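Local coordinates for conserved hypothetical protein (Streptococcus pneumoniae, PDB 2GK4) that is of unknown function but probably ligates cysteine to phosphopantothenate in coenzyme A biosynthesis, at residues S112-F117 with V135-K140; F160-D165 with T193-D198; D169-I174 with R201-E206. All coordinates share one frame; numbering follows the deposited sequence.

Interaction 1 (S112-F117 with V135-K140); sequences SNLKEF and VLFLKK
This is a buried aromatic contact in the arm that projects from the main domain. Phe117, from the short 3-10 segment after helix 105-110, packs on Phe137 of strand 133-140. That strand pairs with strand 97-104 as a two-stranded antiparallel ribbon. The two rings are nearly parallel but slid apart. Their planes lie at 23° and their centroids are 4.9 Å apart, so ring overlap is slight. Both phenylalanines hold CG anti to the carbonyl carbon (chi1 -67° for Phe117), which brings the rings together. The shift places the methylene of Phe117 over the partner ring. Phe117 CB sits 4.0 Å from the centroid of the Phe137 ring, almost on its normal, as a CH-pi contact. The closest approach is at the end of the Phe137 ring, where CZ is 3.5 Å from Phe117 CD1. Leu114 adds a looser apolar touch, its CG 4.3 Å from Phe137 CE2. Tyr101 meets the Phe117 ring, and Val108 touches Phe137. Residues 135-138 pair in an antiparallel ladder with a strand of the second subunit; Phe137 packs on Leu105 and Leu114 on Gln109 of that subunit. The contact is thus part of the dimer interface. The 3-10 segment opens with an Asx turn: Asn113 OD1 accepts a 3.3 Å bond from Lys115 N, which lies above the side-chain carbonyl plane.

Interaction 2 (F160-D165 with T193-D198); sequences FKLLVD and TQISAD
The flat group that Thr193 meets is the peptide joining Val164 to Asp165, and its methyl CG2 comes to it obliquely. CG2 lies 3.8 Å from Asp165 N. It stands above the peptide plane but beyond the nitrogen, so it is neither squarely over the face nor at the edge. The same methyl touches three further carbons. It is 4.1 Å from Val164 CG1 and 4.0 Å from both Asp165 CB and Asp165 CA. One methyl thus fills the corner where the chain turns out of the strand. Asp165 has positive phi and psi (63° and 60°), a left-handed backbone conformation that fits such a turn. Thr193 points its CG2 at this corner because the methyl is anti to the carbonyl carbon, with OG1 at chi1 70°. A second, separate touch joins two side-chain ends: Leu162 CD1 and Ile195 CD1 meet at 4.2 Å. No hydrogen bond crosses between the segments directly. Asp191 links them instead, since its OD1 accepts from both Asp165 N and Thr193 N. The shared acceptor ties the two backbones together, consistent with CA atoms 5.9 Å apart at Asp165 and Thr193. A bound glycerol, probably from the crystallisation liquor, lies about 4 Å from the Leu162 side chain. The contact is on the surface, at the C-terminal ends of the adjacent parallel strands 156-163 and 186-191. Residues 160-165 lead on to helix 168-182, and residues 193-198 lead to strand 202-205.

Interaction 3 (D169-I174 with R201-E206); sequences DHLVDI and RAIFVE
Val172 and Leu171 of helix 168-182 push their side chains against Ile203 and Val205 of strand 202-205. The contact is buried, and its side-chain contacts are apolar. Ile203 and Val205 point to the same face of the strand. Ile203 CG2 and Val205 CG2 touch at 3.8 Å, and Val172 CG2 rests over the groove between them. It lies 4.2 Å from Ile203 CG2 and 4.3 Å from Val205 CG2, so it is shared almost equally. One residue earlier, Leu171 takes the other end of the isoleucine: its CD2 meets Ile203 CD1 at 4.0 Å. Ile203 can serve both neighbours because its branches part. CG2 is anti to the backbone N, while the longer CG1-CD1 arm is anti to the carbonyl carbon. Val205 CG1 rests near the helix backbone, 4.2 Å from Val172 O. The axes of the short helix and strand segments come within 9.4 Å and cross at -37°. Leu171 also reaches Ala189 and Leu163, and Val172 reaches Leu210, so the helix spans several strands. Behind the strand, Ala202 and Phe204 face helix 216-228. A central sheet with helices on both faces is the alpha-beta-alpha sandwich of a Rossmann-like domain.

How the interactions relate
Interactions 2 and 3 reach the same central sheet and touch each other. Leu163 CD1 packs on Leu171 CD1 at 3.8 Å, and Gln194 O probably accepts a hydrogen bond from Arg201 N. Interaction 3 is core, with aliphatic side chains meeting between helix and strand. Interaction 2 is at the surface, where a strand end and a loop meet through the Thr193 methyl, a Leu162-Ile195 touch and a shared acceptor outside them. Interaction 1 is also buried, but in the arm, with nearest atoms about 13 Å from interaction 2. Its chemistry is mainly aromatic, and the second subunit packs on it. Val164 of interaction 2 touches Ser19 of that subunit; interaction 3 meets no other chain.

Interaction 1 (S112-F117 with V135-K140)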
loop_
_atom_site.group_PDB
_atom_site.type_symbol
_atom_site.label_atom_id
_atom_site.label_comp_id
_atom_site.label_asym_id
_atom_site.label_seq_id
_atom_site.Cartn_x
_atom_site.Cartn_y
_atom_site.Cartn_z
ATOM N N SER A 112 14.658 27.636 -7.557
ATOM C CA SER A 112 14.480 28.458 -8.755
ATOM C C SER A 112 14.316 27.593 -10.010
ATOM O O SER A 112 14.125 28.094 -11.114
ATOM C CB SER A 112 15.663 29.427 -8.911
ATOM O OG SER A 112 16.915 28.766 -8.825
ATOM N N ASN A 113 14.391 26.277 -9.840
ATOM C CA ASN A 113 14.153 25.374 -10.945
ATOM C C ASN A 113 13.890 23.980 -10.390
ATOM O O ASN A 113 14.801 23.297 -9.925
ATOM C CB ASN A 113 15.328 25.350 -11.931
ATOM C CG ASN A 113 15.010 24.570 -13.204
ATOM O OD1 ASN A 113 13.975 23.910 -13.319
ATOM N ND2 ASN A 113 15.896 24.670 -14.183
ATOM N N LEU A 114 12.630 23.590 -10.437
ATOM C CA LEU A 114 12.163 22.351 -9.798
ATOM C C LEU A 114 12.747 21.079 -10.416
ATOM O O LEU A 114 12.780 20.019 -9.778
ATOM C CB LEU A 114 10.643 22.319 -9.854
ATOM C CG LEU A 114 9.842 22.913 -8.690
ATOM C CD1 LEU A 114 10.489 24.033 -7.942
ATOM C CD2 LEU A 114 8.387 23.238 -9.075
ATOM N N LYS A 115 13.208 21.180 -11.660
ATOM C CA LYS A 115 13.858 20.034 -12.299
ATOM C C LYS A 115 15.124 19.610 -11.533
ATOM O O LYS A 115 15.549 18.447 -11.636
ATOM C CB LYS A 115 14.136 20.329 -13.784
ATOM C CG LYS A 115 12.838 20.564 -14.557
ATOM C CD LYS A 115 12.974 20.579 -16.100
ATOM C CE LYS A 115 11.594 20.866 -16.722
ATOM N NZ LYS A 115 11.682 21.476 -18.086
ATOM N N GLU A 116 15.694 20.526 -10.735
ATOM C CA GLU A 116 16.873 20.211 -9.903
ATOM C C GLU A 116 16.603 18.986 -9.018
ATOM O O GLU A 116 17.506 18.207 -8.750
ATOM C CB GLU A 116 17.321 21.388 -9.019
ATOM C CG GLU A 116 16.476 21.622 -7.733
ATOM C CD GLU A 116 16.996 22.769 -6.818
ATOM O OE1 GLU A 116 18.096 22.633 -6.233
ATOM O OE2 GLU A 116 16.283 23.785 -6.644
ATOM N N PHE A 117 15.351 18.832 -8.597
ATOM C CA PHE A 117 14.976 17.804 -7.627
ATOM C C PHE A 117 15.017 16.396 -8.204
ATOM O O PHE A 117 15.093 15.413 -7.450
ATOM C CB PHE A 117 13.603 18.105 -7.025
ATOM C CG PHE A 117 13.581 19.342 -6.156
ATOM C CD1 PHE A 117 12.765 20.411 -6.475
ATOM C CD2 PHE A 117 14.372 19.430 -5.029
ATOM C CE1 PHE A 117 12.744 21.561 -5.682
ATOM C CE2 PHE A 117 14.356 20.567 -4.223
ATOM C CZ PHE A 117 13.542 21.636 -4.554
ATOM N N VAL A 135 6.353 17.248 -0.077
ATOM C CA VAL A 135 6.201 17.261 -1.523
ATOM C C VAL A 135 7.030 16.131 -2.099
ATOM O O VAL A 135 8.231 16.054 -1.838
ATOM C CB VAL A 135 6.722 18.589 -2.127
ATOM C CG1 VAL A 135 6.503 18.617 -3.631
ATOM C CG2 VAL A 135 6.047 19.771 -1.483
ATOM N N LEU A 136 6.387 15.269 -2.868
ATOM C CA LEU A 136 7.064 14.129 -3.503
ATOM C C LEU A 136 7.119 14.329 -5.018
ATOM O O LEU A 136 6.080 14.574 -5.641
ATOM C CB LEU A 136 6.327 12.809 -3.151
ATOM C CG LEU A 136 6.832 11.549 -3.881
ATOM C CD1 LEU A 136 8.222 11.182 -3.407
ATOM C CD2 LEU A 136 5.833 10.376 -3.703
ATOM N N PHE A 137 8.328 14.218 -5.592
ATOM C CA PHE A 137 8.536 14.281 -7.042
ATOM C C PHE A 137 8.639 12.858 -7.551
ATOM O O PHE A 137 9.361 12.045 -6.965
ATOM C CB PHE A 137 9.818 15.063 -7.367
ATOM C CG PHE A 137 9.743 16.521 -6.948
ATOM C CD1 PHE A 137 10.066 16.898 -5.640
ATOM C CD2 PHE A 137 9.276 17.491 -7.842
ATOM C CE1 PHE A 137 9.961 18.241 -5.221
ATOM C CE2 PHE A 137 9.167 18.849 -7.448
ATOM C CZ PHE A 137 9.502 19.219 -6.141
ATOM N N LEU A 138 7.941 12.577 -8.649
ATOM C CA LEU A 138 7.928 11.234 -9.226
ATOM C C LEU A 138 8.252 11.348 -10.701
ATOM O O LEU A 138 7.833 12.330 -11.357
ATOM C CB LEU A 138 6.560 10.585 -9.052
ATOM C CG LEU A 138 5.992 10.454 -7.630
ATOM C CD1 LEU A 138 5.171 11.691 -7.249
ATOM C CD2 LEU A 138 5.159 9.192 -7.552
ATOM N N LYS A 139 9.001 10.377 -11.219
ATOM C CA LYS A 139 9.271 10.329 -12.690
ATOM C C LYS A 139 8.499 9.173 -13.351
ATOM O O LYS A 139 8.067 8.249 -12.665
ATOM C CB LYS A 139 10.765 10.139 -12.940
ATOM C CG LYS A 139 11.296 8.739 -12.588
ATOM C CD LYS A 139 12.813 8.601 -12.804
ATOM C CE LYS A 139 13.241 7.146 -12.719
ATOM N NZ LYS A 139 14.761 7.056 -12.820
ATOM N N LYS A 140 8.353 9.210 -14.681
ATOM C CA LYS A 140 7.796 8.066 -15.393
ATOM C C LYS A 140 8.526 6.749 -15.153
ATOM O O LYS A 140 9.786 6.680 -15.109
ATOM C CB LYS A 140 7.733 8.334 -16.892
ATOM C CG LYS A 140 6.593 9.225 -17.301
ATOM C CD LYS A 140 6.426 9.205 -18.818
ATOM C CE LYS A 140 5.509 10.332 -19.272
ATOM N NZ LYS A 140 5.713 10.680 -20.711
#

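Interaction 2 (F160-D165 with T193-D198)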
loop_
_atom_site.group_PDB
_atom_site.type_symbol
_atom_site.label_atom_id
_atom_site.label_comp_id
_atom_site.label_asym_id
_atom_site.label_seq_id
_atom_site.Cartn_x
_atom_site.Cartn_y
_atom_site.Cartn_z
ATOM N N PHE A 160 -5.423 -4.595 -21.222
ATOM C CA PHE A 160 -6.631 -3.965 -20.688
ATOM C C PHE A 160 -6.470 -2.466 -20.720
ATOM O O PHE A 160 -5.353 -1.946 -20.745
ATOM C CB PHE A 160 -6.863 -4.420 -19.230
ATOM C CG PHE A 160 -7.396 -5.806 -19.118
ATOM C CD1 PHE A 160 -6.558 -6.903 -19.248
ATOM C CD2 PHE A 160 -8.757 -6.021 -18.896
ATOM C CE1 PHE A 160 -7.072 -8.209 -19.177
ATOM C CE2 PHE A 160 -9.266 -7.312 -18.791
ATOM C CZ PHE A 160 -8.414 -8.405 -18.954
ATOM N N LYS A 161 -7.588 -1.753 -20.748
ATOM C CA LYS A 161 -7.571 -0.324 -20.646
ATOM C C LYS A 161 -8.748 0.085 -19.794
ATOM O O LYS A 161 -9.885 -0.275 -20.096
ATOM C CB LYS A 161 -7.674 0.303 -22.039
ATOM C CG LYS A 161 -7.745 1.822 -22.054
ATOM C CD LYS A 161 -6.452 2.438 -21.526
ATOM C CE LYS A 161 -5.295 2.171 -22.462
ATOM N NZ LYS A 161 -4.022 2.661 -21.852
ATOM N N LEU A 162 -8.474 0.828 -18.734
ATOM C CA LEU A 162 -9.507 1.190 -17.758
ATOM C C LEU A 162 -9.556 2.709 -17.666
ATOM O O LEU A 162 -8.570 3.362 -17.258
ATOM C CB LEU A 162 -9.196 0.564 -16.377
ATOM C CG LEU A 162 -10.083 0.946 -15.191
ATOM C CD1 LEU A 162 -11.502 0.405 -15.407
ATOM C CD2 LEU A 162 -9.502 0.445 -13.856
ATOM N N LEU A 163 -10.693 3.270 -18.061
ATOM C CA LEU A 163 -10.905 4.707 -17.966
ATOM C C LEU A 163 -12.034 4.963 -16.986
ATOM O O LEU A 163 -12.634 4.020 -16.478
ATOM C CB LEU A 163 -11.234 5.294 -19.333
ATOM C CG LEU A 163 -10.167 5.060 -20.408
ATOM C CD1 LEU A 163 -10.654 5.697 -21.698
ATOM C CD2 LEU A 163 -8.787 5.621 -20.031
ATOM N N VAL A 164 -12.339 6.232 -16.746
ATOM C CA VAL A 164 -13.364 6.590 -15.760
ATOM C C VAL A 164 -14.324 7.631 -16.359
ATOM O O VAL A 164 -13.902 8.738 -16.706
ATOM C CB VAL A 164 -12.737 7.141 -14.442
ATOM C CG1 VAL A 164 -13.833 7.266 -13.379
ATOM C CG2 VAL A 164 -11.612 6.209 -13.901
ATOM N N ASP A 165 -15.592 7.247 -16.495
ATOM C CA ASP A 165 -16.700 8.118 -16.909
ATOM C C ASP A 165 -16.506 8.670 -18.322
ATOM O O ASP A 165 -16.434 9.883 -18.523
ATOM C CB ASP A 165 -16.938 9.259 -15.903
ATOM C CG ASP A 165 -18.396 9.723 -15.871
ATOM O OD1 ASP A 165 -19.218 9.216 -16.667
ATOM O OD2 ASP A 165 -18.716 10.599 -15.039
ATOM N N THR A 193 -16.959 3.151 -14.003
ATOM C CA THR A 193 -18.321 3.483 -13.576
ATOM C C THR A 193 -19.321 2.436 -14.064
ATOM O O THR A 193 -20.490 2.497 -13.714
ATOM C CB THR A 193 -18.771 4.896 -14.066
ATOM O OG1 THR A 193 -18.965 4.873 -15.486
ATOM C CG2 THR A 193 -17.756 5.969 -13.698
ATOM N N GLN A 194 -18.863 1.453 -14.838
ATOM C CA GLN A 194 -19.757 0.407 -15.337
ATOM C C GLN A 194 -19.387 -0.959 -14.760
ATOM O O GLN A 194 -19.752 -2.015 -15.289
ATOM C CB GLN A 194 -19.800 0.427 -16.883
ATOM C CG GLN A 194 -20.267 1.794 -17.436
ATOM C CD GLN A 194 -21.741 2.147 -17.131
ATOM O OE1 GLN A 194 -22.099 3.334 -16.996
ATOM N NE2 GLN A 194 -22.584 1.135 -17.023
ATOM N N ILE A 195 -18.715 -0.925 -13.607
ATOM C CA ILE A 195 -18.364 -2.132 -12.868
ATOM C C ILE A 195 -19.152 -2.110 -11.539
ATOM O O ILE A 195 -19.235 -1.069 -10.857
ATOM C CB ILE A 195 -16.836 -2.176 -12.556
ATOM C CG1 ILE A 195 -16.004 -2.147 -13.854
ATOM C CG2 ILE A 195 -16.503 -3.399 -11.668
ATOM C CD1 ILE A 195 -14.462 -2.019 -13.631
ATOM N N SER A 196 -19.732 -3.244 -11.172
ATOM C CA SER A 196 -20.521 -3.334 -9.940
ATOM C C SER A 196 -20.345 -4.712 -9.330
ATOM O O SER A 196 -19.477 -5.487 -9.769
ATOM C CB SER A 196 -22.008 -3.073 -10.223
ATOM O OG SER A 196 -22.600 -4.194 -10.867
ATOM N N ALA A 197 -21.182 -5.041 -8.344
ATOM C CA ALA A 197 -21.043 -6.333 -7.690
ATOM C C ALA A 197 -21.434 -7.487 -8.613
ATOM O O ALA A 197 -20.900 -8.582 -8.473
ATOM C CB ALA A 197 -21.851 -6.390 -6.371
ATOM N N ASP A 198 -22.357 -7.247 -9.544
ATOM C CA ASP A 198 -22.859 -8.319 -10.417
ATOM C C ASP A 198 -22.840 -7.961 -11.911
ATOM O O ASP A 198 -23.509 -8.610 -12.723
ATOM C CB ASP A 198 -24.274 -8.724 -9.997
ATOM C CG ASP A 198 -25.292 -7.634 -10.249
ATOM O OD1 ASP A 198 -24.898 -6.460 -10.377
ATOM O OD2 ASP A 198 -26.495 -7.951 -10.319
#

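Interaction 3 (D169-I174 with R201-E206)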
loop_
_atom_site.group_PDB
_atom_site.type_symbol
_atom_site.label_atom_id
_atom_site.label_comp_id
_atom_site.label_asym_id
_atom_site.label_seq_id
_atom_site.Cartn_x
_atom_site.Cartn_y
_atom_site.Cartn_z
ATOM N N ASP A 169 -17.473 5.018 -27.295
ATOM C CA ASP A 169 -16.698 5.313 -28.488
ATOM C C ASP A 169 -15.300 5.857 -28.106
ATOM O O ASP A 169 -14.309 5.566 -28.780
ATOM C CB ASP A 169 -17.451 6.291 -29.410
ATOM C CG ASP A 169 -18.581 5.611 -30.199
ATOM O OD1 ASP A 169 -18.545 4.372 -30.364
ATOM O OD2 ASP A 169 -19.502 6.319 -30.672
ATOM N N HIS A 170 -15.223 6.614 -27.011
ATOM C CA HIS A 170 -13.928 7.167 -26.570
ATOM C C HIS A 170 -13.064 6.026 -26.056
ATOM O O HIS A 170 -11.862 5.953 -26.356
ATOM C CB HIS A 170 -14.112 8.242 -25.494
ATOM C CG HIS A 170 -12.821 8.777 -24.936
ATOM N ND1 HIS A 170 -11.942 9.526 -25.686
ATOM C CD2 HIS A 170 -12.270 8.677 -23.701
ATOM C CE1 HIS A 170 -10.908 9.869 -24.936
ATOM N NE2 HIS A 170 -11.077 9.356 -23.734
ATOM N N LEU A 171 -13.709 5.110 -25.337
ATOM C CA LEU A 171 -13.055 3.941 -24.777
ATOM C C LEU A 171 -12.429 3.138 -25.923
ATOM O O LEU A 171 -11.276 2.725 -25.840
ATOM C CB LEU A 171 -14.092 3.117 -24.006
ATOM C CG LEU A 171 -13.739 2.035 -23.007
ATOM C CD1 LEU A 171 -12.629 2.503 -22.040
ATOM C CD2 LEU A 171 -15.007 1.583 -22.219
ATOM N N VAL A 172 -13.201 2.917 -26.985
ATOM C CA VAL A 172 -12.702 2.228 -28.180
ATOM C C VAL A 172 -11.532 2.965 -28.853
ATOM O O VAL A 172 -10.517 2.347 -29.190
ATOM C CB VAL A 172 -13.845 1.989 -29.207
ATOM C CG1 VAL A 172 -13.278 1.489 -30.557
ATOM C CG2 VAL A 172 -14.816 0.957 -28.606
ATOM N N ASP A 173 -11.676 4.280 -29.019
ATOM C CA ASP A 173 -10.632 5.153 -29.580
ATOM C C ASP A 173 -9.319 4.969 -28.817
ATOM O O ASP A 173 -8.275 4.656 -29.417
ATOM C CB ASP A 173 -11.144 6.613 -29.552
ATOM C CG ASP A 173 -10.057 7.693 -29.824
ATOM O OD1 ASP A 173 -8.856 7.415 -29.958
ATOM O OD2 ASP A 173 -10.437 8.891 -29.858
ATOM N N ILE A 174 -9.382 5.133 -27.502
ATOM C CA ILE A 174 -8.198 4.960 -26.640
ATOM C C ILE A 174 -7.623 3.525 -26.671
ATOM O O ILE A 174 -6.389 3.335 -26.742
ATOM C CB ILE A 174 -8.509 5.389 -25.194
ATOM C CG1 ILE A 174 -8.971 6.860 -25.155
ATOM C CG2 ILE A 174 -7.293 5.118 -24.229
ATOM C CD1 ILE A 174 -7.934 7.899 -25.659
ATOM N N ARG A 201 -19.200 -4.362 -17.414
ATOM C CA ARG A 201 -19.266 -4.112 -18.874
ATOM C C ARG A 201 -17.845 -4.003 -19.403
ATOM O O ARG A 201 -17.025 -3.277 -18.834
ATOM C CB ARG A 201 -20.004 -2.783 -19.123
ATOM C CG ARG A 201 -19.987 -2.284 -20.558
ATOM C CD ARG A 201 -21.159 -2.852 -21.298
ATOM N NE ARG A 201 -21.261 -2.235 -22.617
ATOM C CZ ARG A 201 -21.996 -2.740 -23.605
ATOM N NH1 ARG A 201 -22.675 -3.865 -23.395
ATOM N NH2 ARG A 201 -22.007 -2.137 -24.804
ATOM N N ALA A 202 -17.563 -4.672 -20.519
ATOM C CA ALA A 202 -16.271 -4.554 -21.189
ATOM C C ALA A 202 -16.411 -4.722 -22.686
ATOM O O ALA A 202 -17.362 -5.347 -23.185
ATOM C CB ALA A 202 -15.269 -5.586 -20.643
ATOM N N ILE A 203 -15.469 -4.131 -23.395
ATOM C CA ILE A 203 -15.462 -4.185 -24.851
ATOM C C ILE A 203 -14.148 -4.794 -25.262
ATOM O O ILE A 203 -13.079 -4.260 -24.943
ATOM C CB ILE A 203 -15.623 -2.785 -25.461
ATOM C CG1 ILE A 203 -16.800 -2.026 -24.785
ATOM C CG2 ILE A 203 -15.717 -2.849 -27.007
ATOM C CD1 ILE A 203 -16.823 -0.549 -25.069
ATOM N N PHE A 204 -14.232 -5.902 -26.000
ATOM C CA PHE A 204 -13.054 -6.569 -26.552
ATOM C C PHE A 204 -12.728 -5.835 -27.848
ATOM O O PHE A 204 -13.465 -5.952 -28.839
ATOM C CB PHE A 204 -13.366 -8.062 -26.802
ATOM C CG PHE A 204 -13.262 -8.922 -25.573
ATOM C CD1 PHE A 204 -13.907 -8.569 -24.375
ATOM C CD2 PHE A 204 -12.544 -10.123 -25.626
ATOM C CE1 PHE A 204 -13.810 -9.388 -23.239
ATOM C CE2 PHE A 204 -12.453 -10.959 -24.512
ATOM C CZ PHE A 204 -13.089 -10.605 -23.322
ATOM N N VAL A 205 -11.695 -5.003 -27.781
ATOM C CA VAL A 205 -11.281 -4.167 -28.872
ATOM C C VAL A 205 -10.153 -4.826 -29.687
ATOM O O VAL A 205 -9.000 -5.077 -29.207
ATOM C CB VAL A 205 -10.864 -2.736 -28.374
ATOM C CG1 VAL A 205 -10.508 -1.833 -29.551
ATOM C CG2 VAL A 205 -12.006 -2.087 -27.588
ATOM N N GLU A 206 -10.481 -5.073 -30.945
ATOM C CA GLU A 206 -9.483 -5.454 -31.915
ATOM C C GLU A 206 -9.353 -4.382 -32.996
ATOM O O GLU A 206 -10.078 -3.399 -33.017
ATOM C CB GLU A 206 -9.841 -6.815 -32.511
ATOM C CG GLU A 206 -9.841 -7.936 -31.485
ATOM C CD GLU A 206 -10.484 -9.204 -32.009
ATOM O OE1 GLU A 206 -11.591 -9.145 -32.565
ATOM O OE2 GLU A 206 -9.907 -10.288 -31.855
#